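Peroxisomal acyl-coenzyme A oxidase 1 (Arabidopsis thaliana, PDB 1W07) catalyses the FAD-dependent desaturation of long- and medium-chain acyl-CoAs to 2-trans-enoyl-CoAs in the peroxisome, passing the electrons to oxygen to give hydrogen peroxide. Local coordinates at residues Asp9-Ala14 with Asn599-Val604; Val309-Gly314 with Glu321-Asp326; Arg333-Leu338 with Ser591-Val596. The protein carries 1 engineered substitution. All blocks are in the same frame, centred on the assembly; numbering follows the deposited sequence.

Contact 1: Asp9-Ala14 with Asn599-Val604; sequences DERNKA and NAVALV
Ala14 and Asn599 bring the two backbones closest, their CA atoms 4.7 Å apart, as the chain of the short helix 8-12 passes close by that of helix 600-605; the CA atoms of Arg11 and Ala602 stand 5.7 Å apart. The methyl groups make the tightest side-chain meeting, Ala14 CB lying 3.6 Å from Ala602 CB, and alanine suits both places because a side chain of one carbon lets the chains approach so nearly. Val601 fills the space beside them with its two branches. With CG1 anti to the backbone N (chi1 173°), that methyl touches the arginine, 4.0 Å from Arg11 NE, while CG2 packs on the aliphatic base of the glutamate, 3.8 Å from Glu10 CB. Both long side chains cross the valine at about a right angle.

No direct hydrogen bond joins the segments; two waters do this work. One accepts from Ala602 N at 3.1 Å and also binds Glu10 O, while the other accepts from Val601 N and lies 2.7 Å from Glu10 OE1. Amides in the first turn of a helix have no preceding turn to bond to, and the waters supply acceptors. Within its own segment Glu10 makes a salt bridge with Lys13, whose NZ meets Glu10 OE2 at 2.9 Å from above the carboxylate plane, and OE1 forms a second one with Arg597. Arg11 pairs with Asp605 and Asp5, so its charge ties the chain's beginning to the end of helix 600-605, and Asn599 OD1 accepts from Glu15 N.

Helix 278-309 lies against this junction, Ala308 meeting Val601 and Thr304 meeting Ala600, while helix 328-363 packs on helix 600-605 through Phe335 and Leu338.

Contact 2: Val309-Gly314 with Glu321-Asp326; sequences VRRQFG and ETQVID. With FAD (flavin-adenine dinucleotide), chain C.
Arg311 and Gln323 face each other in a single beta bridge, which closes the loop between helices 278-309 and 328-363 of the C-alpha1 domain beside the FAD. Their side chains run side by side in the same direction, guanidinium and amide stacked with planes 26° apart and Gln323 CG over the guanidinium centre, while Gln323 NE2 donates to Ala308 O. Arg311 is long enough to reach back to the other segment, NH1 donating in plane to Glu321 O at 2.9 Å.

Glu321, extended beyond CG, lies alongside Gln312 and takes the Phe313 N-H on the anti lone pair of OE1, at 2.7 Å between Phe313 N and Glu321 OE1; its oxygens also bind His142 and Asn145 of the second subunit. With an alanine here, Phe313 N would probably lose its acceptor, and His142 and Asn145 of the second subunit their carboxylate partner. Gly314 suits its positive phi, and a CB there would collide with Thr322 OG1, which donates to Gly314 O.

Phe313 turns its ring edge to the adenine, CD1 lying 3.4 Å from FAD N7A. Arg310, its CG anti to the backbone N (chi1 -180°) and its chain bent at chi2 (68°), delivers NE to FAD O2A at 2.7 Å.

Contact 3: Arg333-Leu338 with Ser591-Val596; sequences RLFPLL and SLYTQV. With FAD (flavin-adenine dinucleotide), chain C.
Phe335 and Tyr593 mark the nearest approach of two helices packed almost perpendicularly, a crossing of 78° with axes 10.8 Å apart, which joins helix 328-363 of the C-alpha1 domain, whose Arg333 lies in the FAD pocket, to helix 579-596 in the C-terminal part of the oxidase fold. Along the second helix, Ser591 takes part in an internal bond, Gln595 NE2 donating to Ser591 OG at 2.8 Å. Tyr593 carries much of the contact. Its ring lies oblique to that of Phe335, centroids 5.9 Å apart, with Phe335 CD1 3.7 Å from Tyr593 CD1. The backbone oxygen Tyr593 O meets the phenylalanine at its ring edge, 3.3 Å from Phe335 CE1. Beyond the ring, the hydroxyl touches Pro336 CG while hydrogen-bonding Asn332; a tyrosine thus offers both an apolar ring and a polar end reaching the facing helix. That helix is kinked at Pro336, whose nitrogen has no hydrogen to give to the turn before.

Further along, Val596 meets Phe335 and also reaches Leu338 CD2. A branched aliphatic suits a ring face: with CG1 anti to the backbone N (chi1 167°), Val596 CG1 sits 4.1 Å from the Phe335 centroid, over its centre, in a CH-pi contact.

Contacts 1 and 3 meet through helix 600-605, which follows helix 579-596 in the chain and packs on contact 3 with Ala600, Leu603 and Val604: Leu603 CD1 lies 3.8 Å from both Leu338 CD2 and Val596 CG1. Contacts 1 and 2 meet through a probable hydrogen bond of 2.9 Å between Glu10 OE2 and Gln323 NE2, and through Ala600 against Ile325. Their centres lie about 16 Å apart, those of contacts 1 and 3 about 13 Å. Contacts 2 and 3 do not touch but both reach one FAD, Arg310 at the pyrophosphate and Arg333 through weak bonds from NH1 to ribose O2B and O3B, while the second subunit adds Ser144, Thr422 and Asp426.

Contact 1: Asp9-Ala14 with Asn599-Val604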
loop_
_atom_site.group_PDB
_atom_site.type_symbol
_atom_site.label_atom_id
_atom_site.label_comp_id
_atom_site.label_asym_id
_atom_site.label_seq_id
_atom_site.Cartn_x
_atom_site.Cartn_y
_atom_site.Cartn_z
ATOM N N ASP B 9 -27.738 14.199 -9.329
ATOM C CA ASP B 9 -27.545 14.332 -10.767
ATOM C C ASP B 9 -26.730 13.166 -11.321
ATOM O O ASP B 9 -27.026 12.645 -12.398
ATOM C CB ASP B 9 -26.849 15.660 -11.090
ATOM C CG ASP B 9 -26.679 15.879 -12.578
ATOM O OD1 ASP B 9 -27.691 15.779 -13.303
ATOM O OD2 ASP B 9 -25.543 16.146 -13.032
ATOM N N GLU B 10 -25.701 12.745 -10.585
ATOM C CA GLU B 10 -24.867 11.624 -11.026
ATOM C C GLU B 10 -25.723 10.368 -11.168
ATOM O O GLU B 10 -25.606 9.626 -12.137
ATOM C CB GLU B 10 -23.735 11.362 -10.019
ATOM C CG GLU B 10 -22.582 12.339 -10.130
ATOM C CD GLU B 10 -21.957 12.334 -11.518
ATOM O OE1 GLU B 10 -21.845 11.242 -12.099
ATOM O OE2 GLU B 10 -21.576 13.414 -12.023
ATOM N N ARG B 11 -26.591 10.144 -10.189
ATOM C CA ARG B 11 -27.458 8.984 -10.211
ATOM C C ARG B 11 -28.467 9.058 -11.363
ATOM O O ARG B 11 -28.942 8.028 -11.854
ATOM C CB ARG B 11 -28.170 8.836 -8.861
ATOM C CG ARG B 11 -27.171 8.727 -7.692
ATOM C CD ARG B 11 -27.730 8.062 -6.423
ATOM N NE ARG B 11 -26.623 7.555 -5.597
ATOM C CZ ARG B 11 -26.055 8.203 -4.582
ATOM N NH1 ARG B 11 -26.486 9.407 -4.202
ATOM N NH2 ARG B 11 -25.000 7.668 -3.976
ATOM N N ASN B 12 -28.791 10.267 -11.812
ATOM C CA ASN B 12 -29.725 10.413 -12.917
ATOM C C ASN B 12 -29.018 10.184 -14.246
ATOM O O ASN B 12 -29.662 10.029 -15.271
ATOM C CB ASN B 12 -30.395 11.791 -12.902
ATOM C CG ASN B 12 -31.458 11.910 -11.825
ATOM O OD1 ASN B 12 -32.022 10.907 -11.386
ATOM N ND2 ASN B 12 -31.753 13.139 -11.411
ATOM N N LYS B 13 -27.688 10.143 -14.230
ATOM C CA LYS B 13 -26.947 9.897 -15.461
ATOM C C LYS B 13 -26.913 8.413 -15.810
ATOM O O LYS B 13 -26.563 8.042 -16.932
ATOM C CB LYS B 13 -25.511 10.393 -15.346
ATOM C CG LYS B 13 -25.378 11.895 -15.372
ATOM C CD LYS B 13 -23.927 12.269 -15.153
ATOM C CE LYS B 13 -23.727 13.774 -15.037
ATOM N NZ LYS B 13 -22.307 14.105 -14.694
ATOM N N ALA B 14 -27.275 7.569 -14.846
ATOM C CA ALA B 14 -27.259 6.121 -15.047
ATOM C C ALA B 14 -28.032 5.709 -16.287
ATOM O O ALA B 14 -29.132 6.202 -16.531
ATOM C CB ALA B 14 -27.838 5.413 -13.817
ATOM N N ASN B 599 -22.159 6.152 -15.734
ATOM C CA ASN B 599 -22.704 5.039 -14.971
ATOM C C ASN B 599 -21.944 4.733 -13.690
ATOM O O ASN B 599 -22.420 3.948 -12.877
ATOM C CB ASN B 599 -22.712 3.783 -15.844
ATOM C CG ASN B 599 -23.610 3.932 -17.036
ATOM O OD1 ASN B 599 -24.831 3.873 -16.913
ATOM N ND2 ASN B 599 -23.014 4.149 -18.200
ATOM N N ALA B 600 -20.783 5.366 -13.501
ATOM C CA ALA B 600 -19.907 5.093 -12.349
ATOM C C ALA B 600 -20.577 5.067 -10.984
ATOM O O ALA B 600 -20.558 4.038 -10.303
ATOM C CB ALA B 600 -18.713 6.072 -12.314
ATOM N N VAL B 601 -21.148 6.191 -10.570
ATOM C CA VAL B 601 -21.777 6.247 -9.269
ATOM C C VAL B 601 -22.839 5.174 -9.082
ATOM O O VAL B 601 -22.881 4.527 -8.040
ATOM C CB VAL B 601 -22.372 7.633 -9.010
ATOM C CG1 VAL B 601 -23.198 7.609 -7.700
ATOM C CG2 VAL B 601 -21.244 8.669 -8.951
ATOM N N ALA B 602 -23.700 4.984 -10.080
ATOM C CA ALA B 602 -24.745 3.965 -9.990
ATOM C C ALA B 602 -24.119 2.571 -9.909
ATOM O O ALA B 602 -24.636 1.690 -9.214
ATOM C CB ALA B 602 -25.686 4.056 -11.204
ATOM N N LEU B 603 -23.004 2.358 -10.609
ATOM C CA LEU B 603 -22.359 1.042 -10.558
ATOM C C LEU B 603 -21.853 0.690 -9.151
ATOM O O LEU B 603 -21.763 -0.492 -8.805
ATOM C CB LEU B 603 -21.208 0.990 -11.564
ATOM C CG LEU B 603 -21.638 0.906 -13.036
ATOM C CD1 LEU B 603 -20.433 1.051 -13.953
ATOM C CD2 LEU B 603 -22.337 -0.419 -13.265
ATOM N N VAL B 604 -21.520 1.693 -8.333
ATOM C CA VAL B 604 -21.074 1.381 -6.977
ATOM C C VAL B 604 -22.261 1.359 -6.018
ATOM O O VAL B 604 -22.188 0.751 -4.947
ATOM C CB VAL B 604 -19.974 2.362 -6.465
ATOM C CG1 VAL B 604 -18.780 2.316 -7.413
ATOM C CG2 VAL B 604 -20.525 3.800 -6.278
HETATM O O HOH W 1 -24.473 6.936 -12.371
HETATM O O HOH W 2 -21.710 8.578 -12.353
#

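Contact 2: Val309-Gly314 with Glu321-Asp326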
loop_
_atom_site.group_PDB
_atom_site.type_symbol
_atom_site.label_atom_id
_atom_site.label_comp_id
_atom_site.label_asym_id
_atom_site.label_seq_id
_atom_site.Cartn_x
_atom_site.Cartn_y
_atom_site.Cartn_z
ATOM N N VAL B 309 -17.669 13.937 -6.291
ATOM C CA VAL B 309 -17.901 15.115 -5.453
ATOM C C VAL B 309 -16.735 16.095 -5.565
ATOM O O VAL B 309 -16.935 17.300 -5.712
ATOM C CB VAL B 309 -18.060 14.733 -3.959
ATOM C CG1 VAL B 309 -18.008 15.981 -3.094
ATOM C CG2 VAL B 309 -19.380 14.001 -3.735
ATOM N N ARG B 310 -15.519 15.567 -5.502
ATOM C CA ARG B 310 -14.329 16.402 -5.573
ATOM C C ARG B 310 -14.108 17.070 -6.933
ATOM O O ARG B 310 -14.106 16.411 -7.977
ATOM C CB ARG B 310 -13.103 15.567 -5.207
ATOM C CG ARG B 310 -11.786 16.331 -5.233
ATOM C CD ARG B 310 -11.701 17.383 -4.124
ATOM N NE ARG B 310 -10.370 17.982 -4.076
ATOM C CZ ARG B 310 -9.932 18.774 -3.097
ATOM N NH1 ARG B 310 -10.714 19.071 -2.060
ATOM N NH2 ARG B 310 -8.700 19.279 -3.149
ATOM N N ARG B 311 -13.942 18.389 -6.916
ATOM C CA ARG B 311 -13.690 19.153 -8.133
ATOM C C ARG B 311 -12.348 19.844 -7.950
ATOM O O ARG B 311 -12.047 20.367 -6.866
ATOM C CB ARG B 311 -14.796 20.195 -8.370
ATOM C CG ARG B 311 -16.167 19.602 -8.738
ATOM C CD ARG B 311 -17.279 20.654 -8.643
ATOM N NE ARG B 311 -18.606 20.110 -8.950
ATOM C CZ ARG B 311 -19.061 19.863 -10.178
ATOM N NH1 ARG B 311 -18.305 20.111 -11.243
ATOM N NH2 ARG B 311 -20.280 19.370 -10.342
ATOM N N GLN B 312 -11.528 19.841 -8.995
ATOM C CA GLN B 312 -10.222 20.479 -8.893
ATOM C C GLN B 312 -9.698 20.775 -10.295
ATOM O O GLN B 312 -9.591 19.873 -11.130
ATOM C CB GLN B 312 -9.253 19.557 -8.139
ATOM C CG GLN B 312 -8.034 20.255 -7.509
ATOM C CD GLN B 312 -8.346 21.026 -6.220
ATOM O OE1 GLN B 312 -7.443 21.573 -5.572
ATOM N NE2 GLN B 312 -9.622 21.077 -5.850
ATOM N N PHE B 313 -9.356 22.035 -10.540
ATOM C CA PHE B 313 -8.856 22.461 -11.844
ATOM C C PHE B 313 -9.979 22.380 -12.867
ATOM O O PHE B 313 -11.115 22.025 -12.533
ATOM C CB PHE B 313 -7.690 21.582 -12.312
ATOM C CG PHE B 313 -6.455 21.678 -11.451
ATOM C CD1 PHE B 313 -6.111 20.649 -10.571
ATOM C CD2 PHE B 313 -5.602 22.773 -11.556
ATOM C CE1 PHE B 313 -4.932 20.709 -9.817
ATOM C CE2 PHE B 313 -4.420 22.844 -10.804
ATOM C CZ PHE B 313 -4.082 21.814 -9.936
ATOM N N GLY B 314 -9.659 22.707 -14.117
ATOM C CA GLY B 314 -10.662 22.666 -15.168
ATOM C C GLY B 314 -11.828 23.618 -14.957
ATOM O O GLY B 314 -12.955 23.304 -15.338
ATOM N N GLU B 321 -15.110 24.329 -11.114
ATOM C CA GLU B 321 -14.104 23.329 -11.450
ATOM C C GLU B 321 -14.709 21.981 -11.820
ATOM O O GLU B 321 -15.834 21.666 -11.439
ATOM C CB GLU B 321 -13.117 23.177 -10.300
ATOM C CG GLU B 321 -12.241 24.396 -10.157
ATOM C CD GLU B 321 -11.457 24.430 -8.866
ATOM O OE1 GLU B 321 -10.415 23.749 -8.767
ATOM O OE2 GLU B 321 -11.906 25.137 -7.949
ATOM N N THR B 322 -13.939 21.189 -12.562
ATOM C CA THR B 322 -14.341 19.869 -13.060
ATOM C C THR B 322 -14.238 18.746 -12.022
ATOM O O THR B 322 -13.276 18.679 -11.255
ATOM C CB THR B 322 -13.445 19.465 -14.269
ATOM O OG1 THR B 322 -13.429 20.532 -15.226
ATOM C CG2 THR B 322 -13.952 18.188 -14.929
ATOM N N GLN B 323 -15.211 17.839 -12.019
ATOM C CA GLN B 323 -15.184 16.693 -11.113
ATOM C C GLN B 323 -13.954 15.861 -11.495
ATOM O O GLN B 323 -13.729 15.584 -12.684
ATOM C CB GLN B 323 -16.454 15.872 -11.293
ATOM C CG GLN B 323 -17.714 16.597 -10.850
ATOM C CD GLN B 323 -18.955 15.970 -11.435
ATOM O OE1 GLN B 323 -19.292 16.215 -12.592
ATOM N NE2 GLN B 323 -19.626 15.133 -10.654
ATOM N N VAL B 324 -13.153 15.450 -10.514
ATOM C CA VAL B 324 -11.954 14.697 -10.844
ATOM C C VAL B 324 -12.262 13.412 -11.574
ATOM O O VAL B 324 -11.447 12.937 -12.366
ATOM C CB VAL B 324 -11.062 14.407 -9.594
ATOM C CG1 VAL B 324 -10.572 15.731 -9.016
ATOM C CG2 VAL B 324 -11.815 13.575 -8.564
ATOM N N ILE B 325 -13.454 12.865 -11.349
ATOM C CA ILE B 325 -13.837 11.627 -12.015
ATOM C C ILE B 325 -13.958 11.796 -13.537
ATOM O O ILE B 325 -14.059 10.805 -14.264
ATOM C CB ILE B 325 -15.156 11.077 -11.448
ATOM C CG1 ILE B 325 -15.334 9.618 -11.884
ATOM C CG2 ILE B 325 -16.335 11.922 -11.919
ATOM C CD1 ILE B 325 -16.491 8.899 -11.177
ATOM N N ASP B 326 -13.946 13.045 -14.008
ATOM C CA ASP B 326 -14.021 13.366 -15.442
ATOM C C ASP B 326 -12.637 13.232 -16.119
ATOM O O ASP B 326 -12.545 13.186 -17.340
ATOM C CB ASP B 326 -14.486 14.814 -15.659
ATOM C CG ASP B 326 -15.994 15.004 -15.534
ATOM O OD1 ASP B 326 -16.708 14.077 -15.092
ATOM O OD2 ASP B 326 -16.456 16.116 -15.879
HETATM P PA FAD C . -6.596 16.767 -5.481
HETATM O O1A FAD C . -5.722 17.699 -6.230
HETATM O O2A FAD C . -7.967 17.202 -5.129
HETATM O O5B FAD C . -6.656 15.374 -6.284
HETATM C C5B FAD C . -7.581 14.342 -5.928
HETATM C C4B FAD C . -7.657 13.305 -7.053
HETATM O O4B FAD C . -7.953 14.032 -8.264
HETATM C C3B FAD C . -6.296 12.638 -7.273
HETATM O O3B FAD C . -6.482 11.354 -7.876
HETATM C C2B FAD C . -5.628 13.602 -8.251
HETATM O O2B FAD C . -4.658 12.899 -9.032
HETATM C C1B FAD C . -6.827 13.913 -9.151
HETATM N N9A FAD C . -6.628 15.178 -9.890
HETATM C C8A FAD C . -6.722 16.406 -9.377
HETATM N N7A FAD C . -6.504 17.310 -10.328
HETATM C C5A FAD C . -6.280 16.652 -11.463
HETATM C C6A FAD C . -6.005 17.062 -12.761
HETATM N N6A FAD C . -5.959 18.353 -13.069
HETATM N N1A FAD C . -5.823 16.084 -13.748
HETATM C C2A FAD C . -5.924 14.729 -13.406
HETATM N N3A FAD C . -6.183 14.379 -12.157
HETATM C C4A FAD C . -6.360 15.295 -11.191
HETATM N N1 FAD C . -0.985 21.977 3.068
HETATM C C2 FAD C . -0.530 23.187 3.608
HETATM O O2 FAD C . -0.943 24.253 3.162
HETATM N N3 FAD C . 0.359 23.157 4.692
HETATM C C4 FAD C . 0.774 21.933 5.234
HETATM O O4 FAD C . 1.548 21.918 6.188
HETATM C C4X FAD C . 0.315 20.739 4.692
HETATM N N5 FAD C . 0.674 19.511 5.267
HETATM C C5X FAD C . 0.191 18.303 4.748
HETATM C C6 FAD C . 0.444 17.105 5.409
HETATM C C7 FAD C . -0.167 15.928 4.979
HETATM C C7M FAD C . 0.090 14.633 5.753
HETATM C C8 FAD C . -1.025 15.949 3.879
HETATM C C8M FAD C . -1.751 14.684 3.407
HETATM C C9 FAD C . -1.260 17.147 3.211
HETATM C C9A FAD C . -0.658 18.329 3.640
HETATM N N10 FAD C . -0.973 19.551 3.032
HETATM C C10 FAD C . -0.556 20.759 3.608
HETATM C "C1'" FAD C . -1.827 19.593 1.820
HETATM C "C2'" FAD C . -0.988 19.146 0.617
HETATM O "O2'" FAD C . 0.210 19.925 0.556
HETATM C "C3'" FAD C . -1.706 19.241 -0.733
HETATM O "O3'" FAD C . -2.163 20.579 -0.949
HETATM C "C4'" FAD C . -2.895 18.282 -0.835
HETATM O "O4'" FAD C . -2.583 17.008 -0.267
HETATM C "C5'" FAD C . -3.285 18.099 -2.301
HETATM O "O5'" FAD C . -4.218 17.025 -2.416
HETATM P P FAD C . -5.740 17.292 -2.857
HETATM O O1P FAD C . -6.609 16.789 -1.771
HETATM O O2P FAD C . -5.880 18.702 -3.286
HETATM O O3P FAD C . -5.858 16.311 -4.127
#

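Contact 3: Arg333-Leu338 with Ser591-Val596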
loop_
_atom_site.group_PDB
_atom_site.type_symbol
_atom_site.label_atom_id
_atom_site.label_comp_id
_atom_site.label_asym_id
_atom_site.label_seq_id
_atom_site.Cartn_x
_atom_site.Cartn_y
_atom_site.Cartn_z
ATOM N N ARG B 333 -7.328 4.831 -13.485
ATOM C CA ARG B 333 -6.876 4.273 -12.209
ATOM C C ARG B 333 -8.035 3.629 -11.433
ATOM O O ARG B 333 -7.862 2.598 -10.767
ATOM C CB ARG B 333 -6.235 5.380 -11.356
ATOM C CG ARG B 333 -4.926 5.934 -11.936
ATOM C CD ARG B 333 -4.633 7.346 -11.425
ATOM N NE ARG B 333 -4.338 7.369 -9.999
ATOM C CZ ARG B 333 -4.298 8.478 -9.261
ATOM N NH1 ARG B 333 -4.540 9.661 -9.813
ATOM N NH2 ARG B 333 -4.013 8.408 -7.964
ATOM N N LEU B 334 -9.216 4.226 -11.549
ATOM C CA LEU B 334 -10.400 3.768 -10.828
ATOM C C LEU B 334 -11.280 2.752 -11.542
ATOM O O LEU B 334 -11.663 1.747 -10.952
ATOM C CB LEU B 334 -11.251 4.990 -10.456
ATOM C CG LEU B 334 -12.646 4.748 -9.849
ATOM C CD1 LEU B 334 -12.524 4.129 -8.467
ATOM C CD2 LEU B 334 -13.377 6.078 -9.772
ATOM N N PHE B 335 -11.609 3.022 -12.807
ATOM C CA PHE B 335 -12.483 2.127 -13.557
ATOM C C PHE B 335 -11.973 0.691 -13.693
ATOM O O PHE B 335 -12.770 -0.245 -13.690
ATOM C CB PHE B 335 -12.799 2.737 -14.927
ATOM C CG PHE B 335 -13.681 3.968 -14.851
ATOM C CD1 PHE B 335 -14.014 4.656 -16.018
ATOM C CD2 PHE B 335 -14.176 4.440 -13.633
ATOM C CE1 PHE B 335 -14.820 5.789 -15.973
ATOM C CE2 PHE B 335 -14.994 5.585 -13.575
ATOM C CZ PHE B 335 -15.312 6.257 -14.756
ATOM N N PRO B 336 -10.650 0.495 -13.822
ATOM C CA PRO B 336 -10.165 -0.886 -13.919
ATOM C C PRO B 336 -10.449 -1.599 -12.585
ATOM O O PRO B 336 -10.725 -2.800 -12.560
ATOM C CB PRO B 336 -8.671 -0.701 -14.197
ATOM C CG PRO B 336 -8.648 0.580 -15.018
ATOM C CD PRO B 336 -9.605 1.451 -14.226
ATOM N N LEU B 337 -10.409 -0.862 -11.473
ATOM C CA LEU B 337 -10.693 -1.465 -10.159
ATOM C C LEU B 337 -12.186 -1.762 -9.995
ATOM O O LEU B 337 -12.583 -2.749 -9.356
ATOM C CB LEU B 337 -10.223 -0.537 -9.045
ATOM C CG LEU B 337 -8.712 -0.226 -9.036
ATOM C CD1 LEU B 337 -8.417 0.641 -7.832
ATOM C CD2 LEU B 337 -7.899 -1.518 -8.996
ATOM N N LEU B 338 -13.020 -0.898 -10.559
ATOM C CA LEU B 338 -14.461 -1.114 -10.525
ATOM C C LEU B 338 -14.722 -2.357 -11.366
ATOM O O LEU B 338 -15.459 -3.244 -10.964
ATOM C CB LEU B 338 -15.179 0.098 -11.119
ATOM C CG LEU B 338 -16.665 -0.073 -11.439
ATOM C CD1 LEU B 338 -17.459 -0.435 -10.179
ATOM C CD2 LEU B 338 -17.167 1.225 -12.054
ATOM N N SER B 591 -12.464 4.655 -24.937
ATOM C CA SER B 591 -13.870 4.805 -25.240
ATOM C C SER B 591 -14.744 4.156 -24.163
ATOM O O SER B 591 -15.772 4.716 -23.783
ATOM C CB SER B 591 -14.173 4.193 -26.602
ATOM O OG SER B 591 -15.574 4.047 -26.768
ATOM N N LEU B 592 -14.347 2.981 -23.673
ATOM C CA LEU B 592 -15.119 2.288 -22.632
ATOM C C LEU B 592 -15.138 3.108 -21.342
ATOM O O LEU B 592 -16.114 3.075 -20.591
ATOM C CB LEU B 592 -14.540 0.886 -22.362
ATOM C CG LEU B 592 -14.707 -0.152 -23.483
ATOM C CD1 LEU B 592 -13.937 -1.409 -23.144
ATOM C CD2 LEU B 592 -16.170 -0.485 -23.671
ATOM N N TYR B 593 -14.066 3.843 -21.073
ATOM C CA TYR B 593 -14.042 4.673 -19.877
ATOM C C TYR B 593 -15.128 5.752 -20.018
ATOM O O TYR B 593 -15.950 5.953 -19.111
ATOM C CB TYR B 593 -12.676 5.334 -19.705
ATOM C CG TYR B 593 -11.548 4.387 -19.297
ATOM C CD1 TYR B 593 -11.803 3.185 -18.637
ATOM C CD2 TYR B 593 -10.218 4.737 -19.511
ATOM C CE1 TYR B 593 -10.750 2.345 -18.194
ATOM C CE2 TYR B 593 -9.157 3.923 -19.077
ATOM C CZ TYR B 593 -9.429 2.732 -18.417
ATOM O OH TYR B 593 -8.367 1.955 -17.978
ATOM N N THR B 594 -15.129 6.439 -21.159
ATOM C CA THR B 594 -16.109 7.482 -21.443
ATOM C C THR B 594 -17.530 6.948 -21.347
ATOM O O THR B 594 -18.434 7.663 -20.933
ATOM C CB THR B 594 -15.876 8.063 -22.837
ATOM O OG1 THR B 594 -14.578 8.668 -22.865
ATOM C CG2 THR B 594 -16.951 9.117 -23.199
ATOM N N GLN B 595 -17.729 5.691 -21.732
ATOM C CA GLN B 595 -19.057 5.101 -21.660
ATOM C C GLN B 595 -19.451 4.765 -20.225
ATOM O O GLN B 595 -20.615 4.890 -19.840
ATOM C CB GLN B 595 -19.124 3.839 -22.518
ATOM C CG GLN B 595 -19.105 4.130 -24.002
ATOM C CD GLN B 595 -18.930 2.891 -24.848
ATOM O OE1 GLN B 595 -19.729 1.959 -24.780
ATOM N NE2 GLN B 595 -17.879 2.876 -25.658
ATOM N N VAL B 596 -18.482 4.346 -19.420
ATOM C CA VAL B 596 -18.762 3.982 -18.035
ATOM C C VAL B 596 -18.904 5.191 -17.125
ATOM O O VAL B 596 -19.625 5.137 -16.124
ATOM C CB VAL B 596 -17.663 3.032 -17.497
ATOM C CG1 VAL B 596 -17.751 2.899 -15.968
ATOM C CG2 VAL B 596 -17.830 1.681 -18.155
HETATM P PA FAD C . -6.596 16.767 -5.481
HETATM O O1A FAD C . -5.722 17.699 -6.230
HETATM O O2A FAD C . -7.967 17.202 -5.129
HETATM O O5B FAD C . -6.656 15.374 -6.284
HETATM C C5B FAD C . -7.581 14.342 -5.928
HETATM C C4B FAD C . -7.657 13.305 -7.053
HETATM O O4B FAD C . -7.953 14.032 -8.264
HETATM C C3B FAD C . -6.296 12.638 -7.273
HETATM O O3B FAD C . -6.482 11.354 -7.876
HETATM C C2B FAD C . -5.628 13.602 -8.251
HETATM O O2B FAD C . -4.658 12.899 -9.032
HETATM C C1B FAD C . -6.827 13.913 -9.151
HETATM N N9A FAD C . -6.628 15.178 -9.890
HETATM C C8A FAD C . -6.722 16.406 -9.377
HETATM N N7A FAD C . -6.504 17.310 -10.328
HETATM C C5A FAD C . -6.280 16.652 -11.463
HETATM C C6A FAD C . -6.005 17.062 -12.761
HETATM N N6A FAD C . -5.959 18.353 -13.069
HETATM N N1A FAD C . -5.823 16.084 -13.748
HETATM C C2A FAD C . -5.924 14.729 -13.406
HETATM N N3A FAD C . -6.183 14.379 -12.157
HETATM C C4A FAD C . -6.360 15.295 -11.191
HETATM N N1 FAD C . -0.985 21.977 3.068
HETATM C C2 FAD C . -0.530 23.187 3.608
HETATM O O2 FAD C . -0.943 24.253 3.162
HETATM N N3 FAD C . 0.359 23.157 4.692
HETATM C C4 FAD C . 0.774 21.933 5.234
HETATM O O4 FAD C . 1.548 21.918 6.188
HETATM C C4X FAD C . 0.315 20.739 4.692
HETATM N N5 FAD C . 0.674 19.511 5.267
HETATM C C5X FAD C . 0.191 18.303 4.748
HETATM C C6 FAD C . 0.444 17.105 5.409
HETATM C C7 FAD C . -0.167 15.928 4.979
HETATM C C7M FAD C . 0.090 14.633 5.753
HETATM C C8 FAD C . -1.025 15.949 3.879
HETATM C C8M FAD C . -1.751 14.684 3.407
HETATM C C9 FAD C . -1.260 17.147 3.211
HETATM C C9A FAD C . -0.658 18.329 3.640
HETATM N N10 FAD C . -0.973 19.551 3.032
HETATM C C10 FAD C . -0.556 20.759 3.608
HETATM C "C1'" FAD C . -1.827 19.593 1.820
HETATM C "C2'" FAD C . -0.988 19.146 0.617
HETATM O "O2'" FAD C . 0.210 19.925 0.556
HETATM C "C3'" FAD C . -1.706 19.241 -0.733
HETATM O "O3'" FAD C . -2.163 20.579 -0.949
HETATM C "C4'" FAD C . -2.895 18.282 -0.835
HETATM O "O4'" FAD C . -2.583 17.008 -0.267
HETATM C "C5'" FAD C . -3.285 18.099 -2.301
HETATM O "O5'" FAD C . -4.218 17.025 -2.416
HETATM P P FAD C . -5.740 17.292 -2.857
HETATM O O1P FAD C . -6.609 16.789 -1.771
HETATM O O2P FAD C . -5.880 18.702 -3.286
HETATM O O3P FAD C . -5.858 16.311 -4.127
#